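Local coordinates for 2-(acetamidomethylene)succinate hydrolase (Mesorhizobium loti, PDB 3KXP), which hydrolyses (E)-2-(acetamidomethylene)succinate to succinic semialdehyde, acetate, ammonia and carbon dioxide, the final step of vitamin B6 degradation, at residues I89-S92 with D93-T96; D166-P169 with Y170-T173; Q188-D192 with I193-E197. All coordinates share one frame; numbering follows the deposited sequence.

Contact 1: residues I89-S92 with D93-T96; sequences IRLS and DRFT
Leu91 and Phe95 meet in the short connection of the alpha/beta hydrolase fold that carries the chain from helix 85-89 to strand 96-100. The chain makes an alpha-turn, closed by the bond from Phe95 N to Leu91 O at 2.9 Å; Arg94 N, at 3.3 Å, also donates to Leu91 O. The two donors reach it from different directions. Phe95 N sits nearly in line with the carbonyl, whereas Arg94 N stands above its plane. This double grip gives the reversing backbone a fixed pivot.

The Phe95 side chain runs alongside the same carbonyl. Its first torsion, -53°, sets CG anti to the carbonyl carbon and beside the backbone N, which brings the CD1 edge of the ring up to Leu91 O. Phe95 CB lies 3.7 Å from Leu91 O and CG 4.0 Å from it. CD1 comes closer, 3.4 Å from Leu91 O, which approaches the ring at its edge, near its plane. CD1 also reaches the Leu91 side chain, 4.2 Å from Leu91 CB. One atom further on, CE1 lies under a face of the Arg94 guanidinium, 3.6 Å from its plane and toward its rim. Beyond the turn, the ring packs on Pro69, Met71 and Ile312. A large apolar ring suits this place because it closes the loop onto strand 70-74 and helix 301-313, where Leu91 also packs.

The arginines suit the more exposed side. Arg94 NH2 forms a salt bridge with Asp313, and Arg90 NH2 with Glu302, both on helix 301-313. Ser92, small enough for a buried bend, returns its OG to Met88 O in the preceding turn. Across the turn, Ser92 CA makes a C-H...O contact with Phe95 O at 3.5 Å, with an angle of 141° at the hydrogen.

Contact 2: residues D166-P169 with Y170-T173; sequences DFTP and YIET
A CH-pi contact between Ile171 and Phe167 closes the buried loop that leaves strand 159-165 at Asp166, the probable active-site acid, and leads into helix 173-182. Ile171 CD1 sits 3.7 Å from the centroid of the Phe167 ring, only 10° off its normal, and the side chains cross at about a right angle. The long, slender arm of isoleucine suits this approach: with CG1 anti to the carbonyl carbon (chi1 -63°), it sends a single methyl over the middle of the ring. The same arm brushes the backbone, with Ile171 CG1 3.3 Å from Thr168 O.

A water bridges the bend, donating to Thr168 O at 2.9 Å and accepting from Ile171 N at 3.1 Å. Elsewhere in the bend, Thr168 OG1 donates to Pro169 O at 3.0 Å, in the carbonyl plane and on a lone pair. Pro169 stiffens the bend, and its CB meets the Tyr170 ring off-centre, 4.2 Å from the centroid.

Replacing Phe167 with an alanine would probably strip Ile171 CD1 of its flat support and open a gap beside Ser142, the probable nucleophile.

Asp166 OD2 is hydrogen-bonded to His294 ND1, while the loop behind it is held between helices: Thr168 and Pro169 pack on Tyr251 of helix 248-253 and on Thr277 of helix 271-280, and Thr168 also touches Ile260 of strand 258-263.

Contact 3: residues Q188-D192 with I193-E197; sequences QLFED and IKAVE
Asp192 caps the N-terminus of helix 193-203 with its side chain: OD2 accepts from Ala195 N at 3.0 Å, with a fairly straight N-H...O angle of 151°. The short aspartate side chain can do this because CG lies between the backbone N and the carbonyl carbon (chi1 50°), which turns it back over the first helical turn. Its negative charge would be expected to interact favourably with the helix dipole. Asp192 O opens the helical ladder, accepting from Val196 N at 3.2 Å in the carbonyl plane, and more weakly from Ala195 N.

Outside the cap, Phe190 CB touches Val196 CG2 at 3.5 Å, and the side chains cross at about a right angle. Val196 CA lies over one face of the ring; Gln188 CG lies over the opposite face, 3.3 Å from its plane and offset toward the rim. A flat aromatic fits between the helix and the incoming loop, while compact Ala195 lets Asp192 come close.

Around this helix start, Phe190 also meets the ring of Tyr199, further along the helix, Glu197 OE2 forms a salt bridge with Arg213, and Val196 rests on Ala216 of helix 209-218 and Tyr220 of strand 220-223.

The three contacts come one after another along the chain, all within the alpha/beta hydrolase fold, and none touches another: their centres lie about 30 to 33 Å apart. Contact 1 feeds strand 96-100 of the main sheet, at a place away from the annotated sites. Contact 2, across the chain's centre from it, leaves strand 159-165 of that same sheet at the probable catalytic acid. Helix 173-182 then connects contact 2 to the loop of contact 3, among the helices inserted between strands 159-165 and 258-263, where hydrolases of this fold commonly carry a cap. The set thus spans sheet, active-site loop and inserted helices.

Contact 1: residues I89-S92 with D93-T96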
loop_
_atom_site.group_PDB
_atom_site.type_symbol
_atom_site.label_atom_id
_atom_site.label_comp_id
_atom_site.label_asym_id
_atom_site.label_seq_id
_atom_site.Cartn_x
_atom_site.Cartn_y
_atom_site.Cartn_z
ATOM N N ILE A 89 6.952 -12.607 16.517
ATOM C CA ILE A 89 6.101 -12.985 17.630
ATOM C C ILE A 89 4.741 -12.314 17.471
ATOM O O ILE A 89 3.716 -12.878 17.845
ATOM C CB ILE A 89 6.724 -12.571 18.979
ATOM C CG1 ILE A 89 8.006 -13.365 19.222
ATOM C CG2 ILE A 89 5.745 -12.829 20.106
ATOM C CD1 ILE A 89 8.677 -13.074 20.552
ATOM N N ARG A 90 4.752 -11.119 16.885
ATOM C CA ARG A 90 3.546 -10.322 16.664
ATOM C C ARG A 90 2.632 -10.845 15.560
ATOM O O ARG A 90 1.463 -10.475 15.497
ATOM C CB ARG A 90 3.935 -8.883 16.321
ATOM C CG ARG A 90 4.499 -8.069 17.470
ATOM C CD ARG A 90 3.385 -7.497 18.326
ATOM N NE ARG A 90 3.878 -6.467 19.231
ATOM C CZ ARG A 90 4.525 -5.374 18.838
ATOM N NH1 ARG A 90 4.764 -5.162 17.552
ATOM N NH2 ARG A 90 4.937 -4.488 19.734
ATOM N N LEU A 91 3.158 -11.694 14.687
ATOM C CA LEU A 91 2.357 -12.213 13.585
ATOM C C LEU A 91 2.197 -13.724 13.617
ATOM O O LEU A 91 1.536 -14.294 12.747
ATOM C CB LEU A 91 2.992 -11.799 12.251
ATOM C CG LEU A 91 3.049 -10.298 11.948
ATOM C CD1 LEU A 91 4.108 -10.008 10.890
ATOM C CD2 LEU A 91 1.685 -9.824 11.499
ATOM N N SER A 92 2.796 -14.358 14.624
ATOM C CA SER A 92 2.778 -15.815 14.791
ATOM C C SER A 92 1.418 -16.478 14.972
ATOM O O SER A 92 1.208 -17.604 14.516
ATOM C CB SER A 92 3.674 -16.215 15.962
ATOM O OG SER A 92 5.035 -16.008 15.639
ATOM N N ASP A 93 0.504 -15.793 15.648
ATOM C CA ASP A 93 -0.821 -16.345 15.868
ATOM C C ASP A 93 -1.643 -16.488 14.588
ATOM O O ASP A 93 -2.579 -17.282 14.546
ATOM C CB ASP A 93 -1.581 -15.493 16.890
ATOM C CG ASP A 93 -1.215 -14.016 16.817
ATOM O OD1 ASP A 93 -1.420 -13.382 15.758
ATOM O OD2 ASP A 93 -0.716 -13.488 17.836
ATOM N N ARG A 94 -1.278 -15.751 13.539
ATOM C CA ARG A 94 -2.018 -15.786 12.273
ATOM C C ARG A 94 -1.216 -16.342 11.099
ATOM O O ARG A 94 -1.793 -16.748 10.088
ATOM C CB ARG A 94 -2.494 -14.379 11.906
ATOM C CG ARG A 94 -3.251 -13.647 13.006
ATOM C CD ARG A 94 -3.137 -12.139 12.809
ATOM N NE ARG A 94 -3.479 -11.772 11.439
ATOM C CZ ARG A 94 -3.182 -10.612 10.867
ATOM N NH1 ARG A 94 -2.527 -9.671 11.532
ATOM N NH2 ARG A 94 -3.528 -10.406 9.610
ATOM N N PHE A 95 0.109 -16.329 11.212
ATOM C CA PHE A 95 0.949 -16.851 10.138
ATOM C C PHE A 95 2.065 -17.741 10.674
ATOM O O PHE A 95 2.447 -17.658 11.845
ATOM C CB PHE A 95 1.639 -15.729 9.339
ATOM C CG PHE A 95 0.714 -14.671 8.810
ATOM C CD1 PHE A 95 0.337 -13.596 9.610
ATOM C CD2 PHE A 95 0.256 -14.724 7.499
ATOM C CE1 PHE A 95 -0.479 -12.591 9.112
ATOM C CE2 PHE A 95 -0.563 -13.721 6.991
ATOM C CZ PHE A 95 -0.930 -12.653 7.798
ATOM N N THR A 96 2.574 -18.597 9.791
ATOM C CA THR A 96 3.707 -19.454 10.111
ATOM C C THR A 96 4.889 -18.561 9.722
ATOM O O THR A 96 5.236 -18.447 8.542
ATOM C CB THR A 96 3.729 -20.737 9.237
ATOM O OG1 THR A 96 2.592 -21.556 9.549
ATOM C CG2 THR A 96 5.004 -21.532 9.491
#

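Contact 2: residues D166-P169 with Y170-T173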
loop_
_atom_site.group_PDB
_atom_site.type_symbol
_atom_site.label_atom_id
_atom_site.label_comp_id
_atom_site.label_asym_id
_atom_site.label_seq_id
_atom_site.Cartn_x
_atom_site.Cartn_y
_atom_site.Cartn_z
ATOM N N ASP A 166 13.478 -0.991 2.371
ATOM C CA ASP A 166 14.684 -0.228 2.052
ATOM C C ASP A 166 15.686 -0.722 1.011
ATOM O O ASP A 166 16.885 -0.828 1.299
ATOM C CB ASP A 166 15.440 0.099 3.342
ATOM C CG ASP A 166 15.863 1.559 3.408
ATOM O OD1 ASP A 166 14.966 2.429 3.429
ATOM O OD2 ASP A 166 17.080 1.847 3.425
ATOM N N PHE A 167 15.198 -1.023 -0.190
ATOM C CA PHE A 167 16.063 -1.429 -1.285
ATOM C C PHE A 167 15.290 -1.424 -2.580
ATOM O O PHE A 167 14.501 -2.325 -2.866
ATOM C CB PHE A 167 16.694 -2.807 -1.066
ATOM C CG PHE A 167 17.955 -3.011 -1.872
ATOM C CD1 PHE A 167 17.901 -3.130 -3.256
ATOM C CD2 PHE A 167 19.199 -2.989 -1.254
ATOM C CE1 PHE A 167 19.073 -3.217 -4.020
ATOM C CE2 PHE A 167 20.378 -3.076 -2.004
ATOM C CZ PHE A 167 20.313 -3.188 -3.393
ATOM N N THR A 168 15.547 -0.400 -3.374
ATOM C CA THR A 168 14.868 -0.201 -4.641
ATOM C C THR A 168 15.907 -0.075 -5.749
ATOM O O THR A 168 17.110 -0.129 -5.496
ATOM C CB THR A 168 14.088 1.119 -4.603
ATOM O OG1 THR A 168 15.021 2.197 -4.429
ATOM C CG2 THR A 168 13.082 1.130 -3.442
ATOM N N PRO A 169 15.453 0.088 -6.996
ATOM C CA PRO A 169 16.435 0.231 -8.070
ATOM C C PRO A 169 16.904 1.680 -7.977
ATOM O O PRO A 169 16.439 2.423 -7.107
ATOM C CB PRO A 169 15.611 -0.005 -9.340
ATOM C CG PRO A 169 14.344 -0.693 -8.859
ATOM C CD PRO A 169 14.089 -0.024 -7.541
ATOM N N TYR A 170 17.821 2.077 -8.853
ATOM C CA TYR A 170 18.312 3.452 -8.898
ATOM C C TYR A 170 19.163 3.952 -7.730
ATOM O O TYR A 170 19.424 5.150 -7.632
ATOM C CB TYR A 170 17.139 4.416 -9.084
ATOM C CG TYR A 170 16.215 4.061 -10.219
ATOM C CD1 TYR A 170 14.907 3.632 -9.973
ATOM C CD2 TYR A 170 16.646 4.144 -11.547
ATOM C CE1 TYR A 170 14.050 3.292 -11.027
ATOM C CE2 TYR A 170 15.798 3.807 -12.608
ATOM C CZ TYR A 170 14.506 3.381 -12.342
ATOM O OH TYR A 170 13.683 3.027 -13.390
ATOM N N ILE A 171 19.592 3.066 -6.839
ATOM C CA ILE A 171 20.430 3.491 -5.721
ATOM C C ILE A 171 21.715 4.086 -6.304
ATOM O O ILE A 171 22.320 3.497 -7.198
ATOM C CB ILE A 171 20.773 2.300 -4.816
ATOM C CG1 ILE A 171 19.481 1.738 -4.211
ATOM C CG2 ILE A 171 21.753 2.725 -3.735
ATOM C CD1 ILE A 171 19.682 0.515 -3.346
ATOM N N GLU A 172 22.130 5.251 -5.815
ATOM C CA GLU A 172 23.336 5.884 -6.350
ATOM C C GLU A 172 24.637 5.194 -5.964
ATOM O O GLU A 172 24.764 4.616 -4.884
ATOM C CB GLU A 172 23.399 7.366 -5.962
ATOM C CG GLU A 172 23.048 7.652 -4.524
ATOM C CD GLU A 172 21.568 7.956 -4.315
ATOM O OE1 GLU A 172 21.100 7.752 -3.178
ATOM O OE2 GLU A 172 20.883 8.413 -5.263
ATOM N N THR A 173 25.602 5.264 -6.874
ATOM C CA THR A 173 26.912 4.655 -6.689
ATOM C C THR A 173 27.561 4.956 -5.336
ATOM O O THR A 173 28.102 4.060 -4.684
ATOM C CB THR A 173 27.873 5.105 -7.807
ATOM O OG1 THR A 173 27.334 4.721 -9.076
ATOM C CG2 THR A 173 29.241 4.461 -7.635
HETATM O O HOH W 1 19.493 -0.025 -7.157
#

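Contact 3: residues Q188-D192 with I193-E197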
loop_
_atom_site.group_PDB
_atom_site.type_symbol
_atom_site.label_atom_id
_atom_site.label_comp_id
_atom_site.label_asym_id
_atom_site.label_seq_id
_atom_site.Cartn_x
_atom_site.Cartn_y
_atom_site.Cartn_z
ATOM N N GLN A 188 36.450 -9.139 12.577
ATOM C CA GLN A 188 37.560 -8.973 13.514
ATOM C C GLN A 188 37.306 -9.842 14.749
ATOM O O GLN A 188 36.216 -10.389 14.920
ATOM C CB GLN A 188 37.666 -7.506 13.946
ATOM C CG GLN A 188 36.402 -6.998 14.639
ATOM C CD GLN A 188 36.461 -5.522 15.007
ATOM O OE1 GLN A 188 37.154 -5.124 15.949
ATOM N NE2 GLN A 188 35.730 -4.701 14.259
ATOM N N LEU A 189 38.309 -9.951 15.613
ATOM C CA LEU A 189 38.194 -10.750 16.827
ATOM C C LEU A 189 37.753 -9.893 18.012
ATOM O O LEU A 189 38.524 -9.075 18.502
ATOM C CB LEU A 189 39.540 -11.405 17.141
ATOM C CG LEU A 189 39.670 -12.208 18.440
ATOM C CD1 LEU A 189 38.738 -13.417 18.407
ATOM C CD2 LEU A 189 41.119 -12.649 18.612
ATOM N N PHE A 190 36.514 -10.073 18.463
ATOM C CA PHE A 190 36.019 -9.314 19.602
ATOM C C PHE A 190 36.376 -10.044 20.892
ATOM O O PHE A 190 36.327 -11.271 20.957
ATOM C CB PHE A 190 34.504 -9.118 19.512
ATOM C CG PHE A 190 34.071 -8.330 18.314
ATOM C CD1 PHE A 190 33.653 -8.975 17.152
ATOM C CD2 PHE A 190 34.133 -6.942 18.325
ATOM C CE1 PHE A 190 33.302 -8.252 16.017
ATOM C CE2 PHE A 190 33.785 -6.205 17.193
ATOM C CZ PHE A 190 33.369 -6.864 16.037
ATOM N N GLU A 191 36.739 -9.276 21.910
ATOM C CA GLU A 191 37.132 -9.822 23.205
ATOM C C GLU A 191 35.989 -10.517 23.946
ATOM O O GLU A 191 36.177 -11.578 24.549
ATOM C CB GLU A 191 37.707 -8.688 24.055
ATOM C CG GLU A 191 37.793 -8.968 25.535
ATOM C CD GLU A 191 38.429 -7.816 26.288
ATOM O OE1 GLU A 191 38.004 -6.656 26.070
ATOM O OE2 GLU A 191 39.348 -8.070 27.097
ATOM N N ASP A 192 34.806 -9.911 23.902
ATOM C CA ASP A 192 33.633 -10.463 24.558
ATOM C C ASP A 192 32.391 -9.796 23.993
ATOM O O ASP A 192 32.489 -8.868 23.186
ATOM C CB ASP A 192 33.725 -10.261 26.073
ATOM C CG ASP A 192 34.048 -8.827 26.459
ATOM O OD1 ASP A 192 34.689 -8.633 27.518
ATOM O OD2 ASP A 192 33.657 -7.894 25.717
ATOM N N ILE A 193 31.220 -10.253 24.410
ATOM C CA ILE A 193 29.997 -9.693 23.873
ATOM C C ILE A 193 29.891 -8.189 24.098
ATOM O O ILE A 193 29.308 -7.479 23.280
ATOM C CB ILE A 193 28.743 -10.418 24.430
ATOM C CG1 ILE A 193 27.532 -10.087 23.550
ATOM C CG2 ILE A 193 28.490 -10.021 25.868
ATOM C CD1 ILE A 193 26.278 -10.855 23.895
ATOM N N LYS A 194 30.470 -7.691 25.186
ATOM C CA LYS A 194 30.414 -6.259 25.452
ATOM C C LYS A 194 31.115 -5.494 24.327
ATOM O O LYS A 194 30.631 -4.454 23.869
ATOM C CB LYS A 194 31.067 -5.927 26.800
ATOM C CG LYS A 194 31.099 -4.436 27.091
ATOM C CD LYS A 194 31.484 -4.115 28.526
ATOM C CE LYS A 194 31.293 -2.621 28.798
ATOM N NZ LYS A 194 31.544 -2.244 30.223
ATOM N N ALA A 195 32.244 -6.022 23.871
ATOM C CA ALA A 195 32.990 -5.381 22.796
ATOM C C ALA A 195 32.197 -5.429 21.487
ATOM O O ALA A 195 32.311 -4.535 20.657
ATOM C CB ALA A 195 34.354 -6.060 22.618
ATOM N N VAL A 196 31.397 -6.474 21.310
ATOM C CA VAL A 196 30.585 -6.629 20.104
ATOM C C VAL A 196 29.488 -5.569 20.074
ATOM O O VAL A 196 29.222 -4.973 19.032
ATOM C CB VAL A 196 29.927 -8.035 20.039
ATOM C CG1 VAL A 196 28.971 -8.125 18.844
ATOM C CG2 VAL A 196 30.996 -9.099 19.914
ATOM N N GLU A 197 28.850 -5.342 21.219
ATOM C CA GLU A 197 27.791 -4.346 21.310
ATOM C C GLU A 197 28.343 -2.938 21.117
ATOM O O GLU A 197 27.725 -2.113 20.442
ATOM C CB GLU A 197 27.091 -4.449 22.654
ATOM C CG GLU A 197 26.375 -5.757 22.845
ATOM C CD GLU A 197 25.832 -5.901 24.240
ATOM O OE1 GLU A 197 26.640 -5.901 25.195
ATOM O OE2 GLU A 197 24.599 -6.007 24.387
#